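Local atomic coordinates of protein FLUORESCENT IN BLUE LIGHT, chloroplastic (Arabidopsis thaliana, PDB entry 4YVO), a protein that represses tetrapyrrole (chlorophyll) synthesis in chloroplasts, its TPR domain, the part described here, mediating complex formation with glutamyl-tRNA reductase. Residues A100-R104 / Q105-R109; L119-S122 / K123-S126; G136-A139 / D140-E144; D156-I159 / A160-T164. One frame throughout, in Å; residues are numbered along the deposited sequence.

Contact 1. Residues A100-R104 / Q105-R109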
loop_
_atom_site.group_PDB
_atom_site.type_symbol
_atom_site.label_atom_id
_atom_site.label_comp_id
_atom_site.label_asym_id
_atom_site.label_seq_id
_atom_site.Cartn_x
_atom_site.Cartn_y
_atom_site.Cartn_z
ATOM N N ALA A 100 2.755 -3.879 -1.183
ATOM C CA ALA A 100 4.150 -4.303 -1.055
ATOM C C ALA A 100 4.276 -5.825 -1.129
ATOM O O ALA A 100 5.187 -6.356 -1.770
ATOM C CB ALA A 100 4.758 -3.772 0.240
ATOM N N SER A 101 3.351 -6.532 -0.485
ATOM C CA SER A 101 3.358 -7.993 -0.508
ATOM C C SER A 101 3.185 -8.519 -1.929
ATOM O O SER A 101 3.841 -9.482 -2.338
ATOM C CB SER A 101 2.237 -8.551 0.369
ATOM O OG SER A 101 2.417 -8.182 1.722
ATOM N N LEU A 102 2.300 -7.880 -2.680
ATOM C CA LEU A 102 2.048 -8.280 -4.056
ATOM C C LEU A 102 3.237 -7.966 -4.969
ATOM O O LEU A 102 3.574 -8.761 -5.848
ATOM C CB LEU A 102 0.754 -7.650 -4.564
ATOM C CG LEU A 102 -0.495 -8.244 -3.910
ATOM C CD1 LEU A 102 -1.656 -7.279 -4.067
ATOM C CD2 LEU A 102 -0.816 -9.608 -4.503
ATOM N N GLN A 103 3.885 -6.825 -4.748
ATOM C CA GLN A 103 5.116 -6.511 -5.477
ATOM C C GLN A 103 6.179 -7.584 -5.274
ATOM O O GLN A 103 6.831 -8.002 -6.235
ATOM C CB GLN A 103 5.690 -5.165 -5.052
ATOM C CG GLN A 103 4.957 -3.977 -5.609
ATOM C CD GLN A 103 5.517 -2.679 -5.068
ATOM O OE1 GLN A 103 5.042 -2.156 -4.060
ATOM N NE2 GLN A 103 6.569 -2.179 -5.705
ATOM N N ARG A 104 6.364 -8.028 -4.033
ATOM C CA ARG A 104 7.347 -9.074 -3.742
ATOM C C ARG A 104 7.029 -10.374 -4.471
ATOM O O ARG A 104 7.925 -11.164 -4.762
ATOM C CB ARG A 104 7.416 -9.365 -2.243
ATOM C CG ARG A 104 7.759 -8.178 -1.378
ATOM C CD ARG A 104 9.232 -7.833 -1.424
ATOM N NE ARG A 104 9.529 -6.764 -0.479
ATOM C CZ ARG A 104 9.778 -6.955 0.813
ATOM N NH1 ARG A 104 9.780 -8.182 1.319
ATOM N NH2 ARG A 104 10.028 -5.918 1.597
ATOM N N GLN A 105 5.747 -10.599 -4.742
ATOM C CA GLN A 105 5.303 -11.802 -5.441
ATOM C C GLN A 105 5.312 -11.636 -6.960
ATOM O O GLN A 105 4.975 -12.569 -7.688
ATOM C CB GLN A 105 3.895 -12.198 -4.990
ATOM C CG GLN A 105 3.782 -12.553 -3.524
ATOM C CD GLN A 105 2.378 -12.964 -3.156
ATOM O OE1 GLN A 105 1.833 -13.905 -3.729
ATOM N NE2 GLN A 105 1.777 -12.254 -2.206
ATOM N N GLY A 106 5.679 -10.452 -7.439
ATOM C CA GLY A 106 5.685 -10.187 -8.868
ATOM C C GLY A 106 4.289 -9.994 -9.438
ATOM O O GLY A 106 4.076 -10.116 -10.648
ATOM N N LYS A 107 3.335 -9.694 -8.559
ATOM C CA LYS A 107 1.949 -9.456 -8.952
ATOM C C LYS A 107 1.684 -7.958 -9.028
ATOM O O LYS A 107 1.024 -7.371 -8.162
ATOM C CB LYS A 107 0.995 -10.150 -7.975
ATOM C CG LYS A 107 1.108 -11.667 -8.031
ATOM C CD LYS A 107 0.317 -12.364 -6.941
ATOM C CE LYS A 107 0.532 -13.870 -7.018
ATOM N NZ LYS A 107 -0.039 -14.599 -5.850
ATOM N N TYR A 108 2.223 -7.340 -10.074
ATOM C CA TYR A 108 2.264 -5.882 -10.163
ATOM C C TYR A 108 0.922 -5.206 -10.424
ATOM O O TYR A 108 0.679 -4.116 -9.911
ATOM C CB TYR A 108 3.322 -5.437 -11.178
ATOM C CG TYR A 108 4.683 -5.981 -10.830
ATOM C CD1 TYR A 108 5.373 -5.509 -9.717
ATOM C CD2 TYR A 108 5.272 -6.983 -11.592
ATOM C CE1 TYR A 108 6.611 -6.009 -9.378
ATOM C CE2 TYR A 108 6.515 -7.490 -11.260
ATOM C CZ TYR A 108 7.177 -7.000 -10.151
ATOM O OH TYR A 108 8.413 -7.504 -9.823
ATOM N N ARG A 109 0.053 -5.825 -11.216
ATOM C CA ARG A 109 -1.274 -5.264 -11.455
ATOM C C ARG A 109 -2.121 -5.256 -10.190
ATOM O O ARG A 109 -2.761 -4.255 -9.867
ATOM C CB ARG A 109 -1.996 -6.002 -12.590
ATOM C CG ARG A 109 -1.698 -5.390 -13.942
ATOM C CD ARG A 109 -2.317 -6.161 -15.106
ATOM N NE ARG A 109 -1.308 -6.466 -16.119
ATOM C CZ ARG A 109 -0.781 -5.568 -16.946
ATOM N NH1 ARG A 109 -1.170 -4.300 -16.894
ATOM N NH2 ARG A 109 0.140 -5.937 -17.826
#
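Gln105 folds its side chain back along the last turn of helix 88-104, over the carbonyl of Ser101. Its CB rests against Leu102 O. With CG turned away from its own carbonyl carbon (chi1 -62°), the chain runs back down the helix, and CG comes to 3.3 Å from Ser101 O. At the tip the amide divides its two ends: NE2 makes a weak, long hydrogen bond to Ser101 O at 3.5 Å, whereas OE1 accepts from Lys107 NZ at 2.9 Å, the ammonium lying above the amide plane. With an alanine here, the Lys107 ammonium would probably lose this acceptor and its chain be freer to swing. That chain crosses the side chain of Leu102, with Lys107 CD 3.9 Å from Leu102 CD2. Elsewhere, Tyr108 CE1 approaches Gln103 O at 3.7 Å, while the amide of Gln103 reaches beyond the turn to His115. Two backbone bonds close the helix, Gly106 N to Gln103 O at 3.0 Å and Lys107 N to Leu102 O at 2.9 Å. With Gly106 at positive phi, this is a Schellman motif, followed by Lys107 as N-cap: the tight turn between helices 88-104 and 108-125, within the TPR 2 repeat.

Contact 2. Residues L119-S122 / K123-S126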
loop_
_atom_site.group_PDB
_atom_site.type_symbol
_atom_site.label_atom_id
_atom_site.label_comp_id
_atom_site.label_asym_id
_atom_site.label_seq_id
_atom_site.Cartn_x
_atom_site.Cartn_y
_atom_site.Cartn_z
ATOM N N LEU A 119 -4.095 6.177 -2.321
ATOM C CA LEU A 119 -4.394 7.459 -2.960
ATOM C C LEU A 119 -5.878 7.812 -2.857
ATOM O O LEU A 119 -6.245 8.954 -2.560
ATOM C CB LEU A 119 -3.971 7.441 -4.431
ATOM C CG LEU A 119 -2.476 7.172 -4.660
ATOM C CD1 LEU A 119 -2.176 7.216 -6.147
ATOM C CD2 LEU A 119 -1.587 8.155 -3.904
ATOM N N ALA A 120 -6.736 6.829 -3.106
ATOM C CA ALA A 120 -8.171 7.079 -3.117
ATOM C C ALA A 120 -8.699 7.444 -1.733
ATOM O O ALA A 120 -9.475 8.388 -1.595
ATOM C CB ALA A 120 -8.922 5.882 -3.685
ATOM N N ILE A 121 -8.261 6.709 -0.709
ATOM C CA ILE A 121 -8.682 6.996 0.661
ATOM C C ILE A 121 -8.184 8.381 1.077
ATOM O O ILE A 121 -8.905 9.158 1.709
ATOM C CB ILE A 121 -8.154 5.921 1.642
ATOM C CG1 ILE A 121 -8.771 4.552 1.334
ATOM C CG2 ILE A 121 -8.419 6.322 3.093
ATOM C CD1 ILE A 121 -7.976 3.400 1.908
ATOM N N SER A 122 -6.952 8.702 0.698
ATOM C CA SER A 122 -6.382 10.004 1.037
ATOM C C SER A 122 -7.191 11.165 0.468
ATOM O O SER A 122 -7.369 12.180 1.133
ATOM C CB SER A 122 -4.933 10.091 0.576
ATOM O OG SER A 122 -4.138 9.140 1.277
ATOM N N LYS A 123 -7.681 11.014 -0.756
ATOM C CA LYS A 123 -8.512 12.054 -1.352
ATOM C C LYS A 123 -9.850 12.164 -0.635
ATOM O O LYS A 123 -10.303 13.265 -0.308
ATOM C CB LYS A 123 -8.725 11.804 -2.846
ATOM C CG LYS A 123 -7.493 12.056 -3.689
ATOM C CD LYS A 123 -7.806 11.840 -5.159
ATOM C CE LYS A 123 -6.546 11.780 -5.997
ATOM N NZ LYS A 123 -5.755 13.027 -5.923
ATOM N N ARG A 124 -10.483 11.024 -0.380
ATOM C CA ARG A 124 -11.777 11.024 0.294
ATOM C C ARG A 124 -11.704 11.642 1.689
ATOM O O ARG A 124 -12.618 12.357 2.108
ATOM C CB ARG A 124 -12.363 9.611 0.369
ATOM C CG ARG A 124 -12.869 9.082 -0.964
ATOM C CD ARG A 124 -13.782 7.875 -0.784
ATOM N NE ARG A 124 -13.117 6.787 -0.071
ATOM C CZ ARG A 124 -12.421 5.819 -0.659
ATOM N NH1 ARG A 124 -12.295 5.789 -1.978
ATOM N NH2 ARG A 124 -11.853 4.876 0.077
ATOM N N GLU A 125 -10.618 11.363 2.404
ATOM C CA GLU A 125 -10.479 11.822 3.782
ATOM C C GLU A 125 -9.740 13.134 3.917
ATOM O O GLU A 125 -9.612 13.650 5.024
ATOM C CB GLU A 125 -9.736 10.780 4.614
ATOM C CG GLU A 125 -10.403 9.435 4.644
ATOM C CD GLU A 125 -11.795 9.506 5.214
ATOM O OE1 GLU A 125 -12.000 10.237 6.206
ATOM O OE2 GLU A 125 -12.688 8.833 4.660
ATOM N N SER A 126 -9.237 13.656 2.802
ATOM C CA SER A 126 -8.362 14.833 2.818
ATOM C C SER A 126 -7.269 14.675 3.874
ATOM O O SER A 126 -7.061 15.547 4.722
ATOM C CB SER A 126 -9.169 16.111 3.047
ATOM O OG SER A 126 -10.165 16.252 2.049
#
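Ile121 and Glu125 meet one turn apart on helix 108-125, the methyl branch of the isoleucine against the glutamate chain. Ile121 CG2 stands anti to its backbone N and faces Glu125 CG at 4.0 Å, the methylene rather than the carboxylate making the touch. The glutamate is bent at chi2, and its CG also rests 3.3 Å from Ile121 O.

The other branch of Ile121 is approached by Arg124, though the arginine was modelled in two conformers and what follows holds for one of them, so it is tentative. In it the guanidinium lies across the backbone one turn earlier, one face turned to Ala120 O and Ile121 CA, both displaced toward its rim. A bend at chi3 (-58°) folds the end of an otherwise extended chain back over the helix. The two terminal nitrogens lie against successive residues: NH2 is placed 3.3 Å from Ile121 CG1, and NH1 3.8 Å from Ala120 CB, the Ile121 and Arg124 side chains crossing at a slant.

Lys123 instead starts over Leu119 O, its CG 3.5 Å away, and then leads outward. Beneath these side chains the i to i+4 backbone bonds are regular: Arg124 N bonds to Ala120 O at 3.1 Å, and Glu125 N to Ile121 O at 2.9 Å. Ser126, at positive phi, ends the helix in a Schellman motif.

Ser122 OG is gripped by Lys92 and Val118 O. This last part of helix 108-125 packs on two helices, with Ile121 against Pro88, Glu91 and Lys92 of helix 88-104 and Leu119 against Ile131, Tyr135 and Ile138 of helix 131-144.

Contact 3. Residues G136-A139 / D140-E144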
loop_
_atom_site.group_PDB
_atom_site.type_symbol
_atom_site.label_atom_id
_atom_site.label_comp_id
_atom_site.label_asym_id
_atom_site.label_seq_id
_atom_site.Cartn_x
_atom_site.Cartn_y
_atom_site.Cartn_z
ATOM N N GLY A 136 5.467 6.394 -5.717
ATOM C CA GLY A 136 6.700 5.735 -6.094
ATOM C C GLY A 136 6.495 4.247 -6.323
ATOM O O GLY A 136 7.062 3.676 -7.259
ATOM N N ALA A 137 5.682 3.614 -5.477
ATOM C CA ALA A 137 5.425 2.183 -5.602
ATOM C C ALA A 137 4.649 1.886 -6.887
ATOM O O ALA A 137 4.953 0.930 -7.605
ATOM C CB ALA A 137 4.669 1.675 -4.393
ATOM N N ILE A 138 3.668 2.731 -7.201
ATOM C CA ILE A 138 2.876 2.548 -8.409
ATOM C C ILE A 138 3.754 2.729 -9.640
ATOM O O ILE A 138 3.645 1.965 -10.604
ATOM C CB ILE A 138 1.658 3.503 -8.433
ATOM C CG1 ILE A 138 0.651 3.068 -7.360
ATOM C CG2 ILE A 138 0.999 3.520 -9.812
ATOM C CD1 ILE A 138 -0.363 4.138 -6.995
ATOM N N ALA A 139 4.631 3.734 -9.603
ATOM C CA ALA A 139 5.582 3.940 -10.694
ATOM C C ALA A 139 6.438 2.691 -10.903
ATOM O O ALA A 139 6.634 2.245 -12.034
ATOM C CB ALA A 139 6.469 5.159 -10.421
ATOM N N ASP A 140 6.942 2.132 -9.804
ATOM C CA ASP A 140 7.754 0.918 -9.859
ATOM C C ASP A 140 6.985 -0.260 -10.459
ATOM O O ASP A 140 7.531 -1.039 -11.252
ATOM C CB ASP A 140 8.263 0.544 -8.464
ATOM C CG ASP A 140 9.292 1.525 -7.932
ATOM O OD1 ASP A 140 9.840 2.325 -8.723
ATOM O OD2 ASP A 140 9.569 1.488 -6.713
ATOM N N CYS A 141 5.713 -0.385 -10.081
ATOM C CA CYS A 141 4.867 -1.440 -10.633
ATOM C C CYS A 141 4.681 -1.288 -12.139
ATOM O O CYS A 141 4.814 -2.262 -12.885
ATOM C CB CYS A 141 3.503 -1.469 -9.943
ATOM S SG CYS A 141 3.533 -2.049 -8.243
ATOM N N TYR A 142 4.375 -0.073 -12.589
ATOM C CA TYR A 142 4.177 0.163 -14.013
ATOM C C TYR A 142 5.470 -0.080 -14.790
ATOM O O TYR A 142 5.437 -0.572 -15.912
ATOM C CB TYR A 142 3.625 1.567 -14.276
ATOM C CG TYR A 142 2.128 1.683 -14.083
ATOM C CD1 TYR A 142 1.247 0.868 -14.787
ATOM C CD2 TYR A 142 1.590 2.634 -13.227
ATOM C CE1 TYR A 142 -0.120 0.978 -14.612
ATOM C CE2 TYR A 142 0.221 2.757 -13.055
ATOM C CZ TYR A 142 -0.631 1.929 -13.747
ATOM O OH TYR A 142 -1.994 2.057 -13.568
ATOM N N THR A 143 6.608 0.245 -14.182
ATOM C CA THR A 143 7.899 -0.041 -14.801
ATOM C C THR A 143 8.090 -1.545 -15.027
ATOM O O THR A 143 8.504 -1.975 -16.106
ATOM C CB THR A 143 9.063 0.528 -13.966
ATOM O OG1 THR A 143 8.949 1.955 -13.908
ATOM C CG2 THR A 143 10.408 0.154 -14.586
ATOM N N GLU A 144 7.772 -2.349 -14.017
ATOM C CA GLU A 144 7.866 -3.798 -14.174
ATOM C C GLU A 144 6.900 -4.342 -15.226
ATOM O O GLU A 144 7.172 -5.363 -15.855
ATOM C CB GLU A 144 7.652 -4.513 -12.840
ATOM C CG GLU A 144 8.671 -4.139 -11.781
ATOM C CD GLU A 144 10.085 -4.520 -12.169
ATOM O OE1 GLU A 144 10.265 -5.518 -12.902
ATOM O OE2 GLU A 144 11.025 -3.818 -11.734
#
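Ile138 and Tyr142 lie side by side on helix 131-144, pointing the same way, and form the close-packed part of this contact. The methyl branch does the touching: Ile138 CG2 is 3.4 Å from Tyr142 CE2 and 3.6 Å from CD2. That branch stands anti to the backbone N (chi1 -70° for CG1), which turns it toward the ring one turn later in the helix. The same pair packs on the adjoining helices, Ile138 against His115 and Phe154, Tyr142 against Ile112 and Ala151. Cys141, buried like Ile138, meets Ile112 and Gln103.

The exposed side is polar. Asp140 folds its carboxylate back over the turn, and both oxygens stand 3.4 Å from Gly136 O, acceptors facing an acceptor. Thr143, which also touches Ala151, uses its hydroxyl inward: OG1 donates to Ala139 O at 3.0 Å from above the carbonyl plane, while Thr143 N binds the same oxygen at 2.9 Å.

Two donors therefore grip Ala139 O, and the hydroxyl bond holds the rotation of the threonine side chain. By contrast, the Asp140 carboxylate gains no bond from Gly136 O, which is taken by Asp140 N; the carbonyl's partial negative charge would probably make it a mildly unfavourable neighbour. The helix is amphipathic, largely apolar toward its neighbours, with Asp140 on the solvent side.

Contact 4. Residues D156-I159 / A160-T164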
loop_
_atom_site.group_PDB
_atom_site.type_symbol
_atom_site.label_atom_id
_atom_site.label_comp_id
_atom_site.label_asym_id
_atom_site.label_seq_id
_atom_site.Cartn_x
_atom_site.Cartn_y
_atom_site.Cartn_z
ATOM N N ASP A 156 7.102 11.150 -11.981
ATOM C CA ASP A 156 7.251 12.602 -11.968
ATOM C C ASP A 156 6.572 13.212 -10.741
ATOM O O ASP A 156 7.123 14.107 -10.096
ATOM C CB ASP A 156 6.694 13.224 -13.252
ATOM C CG ASP A 156 7.584 12.972 -14.462
ATOM O OD1 ASP A 156 8.768 12.601 -14.288
ATOM O OD2 ASP A 156 7.099 13.154 -15.597
ATOM N N THR A 157 5.386 12.715 -10.408
ATOM C CA THR A 157 4.668 13.211 -9.239
ATOM C C THR A 157 5.389 12.831 -7.943
ATOM O O THR A 157 5.489 13.634 -7.010
ATOM C CB THR A 157 3.229 12.684 -9.217
ATOM O OG1 THR A 157 2.585 13.046 -10.444
ATOM C CG2 THR A 157 2.451 13.283 -8.054
ATOM N N TYR A 158 5.894 11.605 -7.902
ATOM C CA TYR A 158 6.682 11.115 -6.781
ATOM C C TYR A 158 7.864 12.043 -6.493
ATOM O O TYR A 158 8.032 12.523 -5.363
ATOM C CB TYR A 158 7.149 9.700 -7.110
ATOM C CG TYR A 158 8.144 9.071 -6.172
ATOM C CD1 TYR A 158 7.839 8.854 -4.835
ATOM C CD2 TYR A 158 9.385 8.652 -6.639
ATOM C CE1 TYR A 158 8.752 8.243 -3.981
ATOM C CE2 TYR A 158 10.294 8.040 -5.800
ATOM C CZ TYR A 158 9.974 7.840 -4.474
ATOM O OH TYR A 158 10.890 7.229 -3.653
ATOM N N ILE A 159 8.672 12.311 -7.514
ATOM C CA ILE A 159 9.832 13.187 -7.346
ATOM C C ILE A 159 9.416 14.617 -6.985
ATOM O O ILE A 159 10.017 15.241 -6.101
ATOM C CB ILE A 159 10.737 13.198 -8.607
ATOM C CG1 ILE A 159 11.288 11.793 -8.889
ATOM C CG2 ILE A 159 11.874 14.216 -8.457
ATOM C CD1 ILE A 159 12.174 11.219 -7.789
ATOM N N ALA A 160 8.384 15.130 -7.656
ATOM C CA ALA A 160 7.900 16.482 -7.386
ATOM C C ALA A 160 7.484 16.602 -5.926
ATOM O O ALA A 160 7.729 17.612 -5.264
ATOM C CB ALA A 160 6.721 16.830 -8.303
ATOM N N ARG A 161 6.857 15.550 -5.419
ATOM C CA ARG A 161 6.419 15.549 -4.036
ATOM C C ARG A 161 7.606 15.444 -3.068
ATOM O O ARG A 161 7.661 16.173 -2.077
ATOM C CB ARG A 161 5.389 14.445 -3.816
ATOM C CG ARG A 161 4.641 14.572 -2.539
ATOM C CD ARG A 161 3.354 13.765 -2.577
ATOM N NE ARG A 161 2.746 13.755 -1.257
ATOM C CZ ARG A 161 1.830 14.619 -0.849
ATOM N NH1 ARG A 161 1.374 15.567 -1.678
ATOM N NH2 ARG A 161 1.350 14.514 0.383
ATOM N N LEU A 162 8.563 14.563 -3.366
ATOM C CA LEU A 162 9.790 14.455 -2.559
ATOM C C LEU A 162 10.547 15.783 -2.467
ATOM O O LEU A 162 11.172 16.094 -1.447
ATOM C CB LEU A 162 10.732 13.393 -3.128
ATOM C CG LEU A 162 10.325 11.928 -2.968
ATOM C CD1 LEU A 162 11.346 11.044 -3.666
ATOM C CD2 LEU A 162 10.206 11.549 -1.490
ATOM N N GLU A 163 10.492 16.566 -3.537
ATOM C CA GLU A 163 11.162 17.865 -3.560
ATOM C C GLU A 163 10.553 18.875 -2.586
ATOM O O GLU A 163 11.175 19.898 -2.275
ATOM C CB GLU A 163 11.203 18.419 -4.986
ATOM C CG GLU A 163 12.193 17.656 -5.850
ATOM C CD GLU A 163 12.111 17.998 -7.317
ATOM O OE1 GLU A 163 11.109 18.611 -7.738
ATOM O OE2 GLU A 163 13.060 17.652 -8.054
ATOM N N THR A 164 9.345 18.578 -2.105
ATOM C CA THR A 164 8.647 19.434 -1.145
ATOM C C THR A 164 8.735 18.886 0.290
ATOM O O THR A 164 8.105 19.427 1.202
ATOM C CB THR A 164 7.146 19.660 -1.524
ATOM O OG1 THR A 164 6.411 18.437 -1.399
ATOM C CG2 THR A 164 6.996 20.223 -2.948
#
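The closing turns of helix 148-162, within the TPR 3 repeat, carry an i to i+4 CH-pi contact between Tyr158 and Leu162. Leu162 CD1 sits over one face of the tyrosine ring, 3.8 Å from its centroid and 21° off the normal, shifted toward the phenol end, where it approaches Tyr158 CZ at 3.6 Å. With CG anti to the backbone N (chi1 172°), the ring projects from the helix with one face toward Leu162. Replacing Tyr158 by an alanine would probably deprive the Leu162 methyl of the ring face it lies on and leave the leucine less restrained.

The same methyl has a looser neighbour: Ile159 CD1 lies 4.2 Å from Leu162 CD1. Ile159 also crosses Glu163, its CG2 lying 3.7 Å from Glu163 OE2, an apolar group beside a carboxylate at the exposed surface. Below, four backbone bonds run in regular i to i+4 order, the straightest of them (166°) from Leu162 N to Tyr158 O.

Arg161 leads away from this pair, its extended chain carrying NE to a hydrogen bond with Thr132 OG1 at the start of helix 131-144, where Ile131 lies against it; Tyr158 and Thr157 both pack on Tyr135 of that helix. Past the last helical turn, Arg161 O takes two donors from a single residue: Thr164 N at 2.9 Å, and Thr164 OG1 at 2.7 Å, the hydroxyl lying in the carbonyl plane on a lone pair.

Overall arrangement
From the N terminus the four contacts follow in series, each a local turn of chain, with none nesting or crossing. Contact 1 closes the short loop between helices 88-104 and 108-125; contact 2 ends the latter helix, its centre about 22 Å from that of contact 1, on the opposite side of the chain's centre. Contact 3, in helix 131-144, touches both: Gln103 and Tyr108 pack on Cys141 and Glu144, and Leu119 meets Ile138. Contact 4 ends helix 148-162 and reaches contact 3 where the Tyr158 ring approaches Gly136. Contact 3 thus links TPR 2 to the C-terminal helix of the antiparallel helical stack.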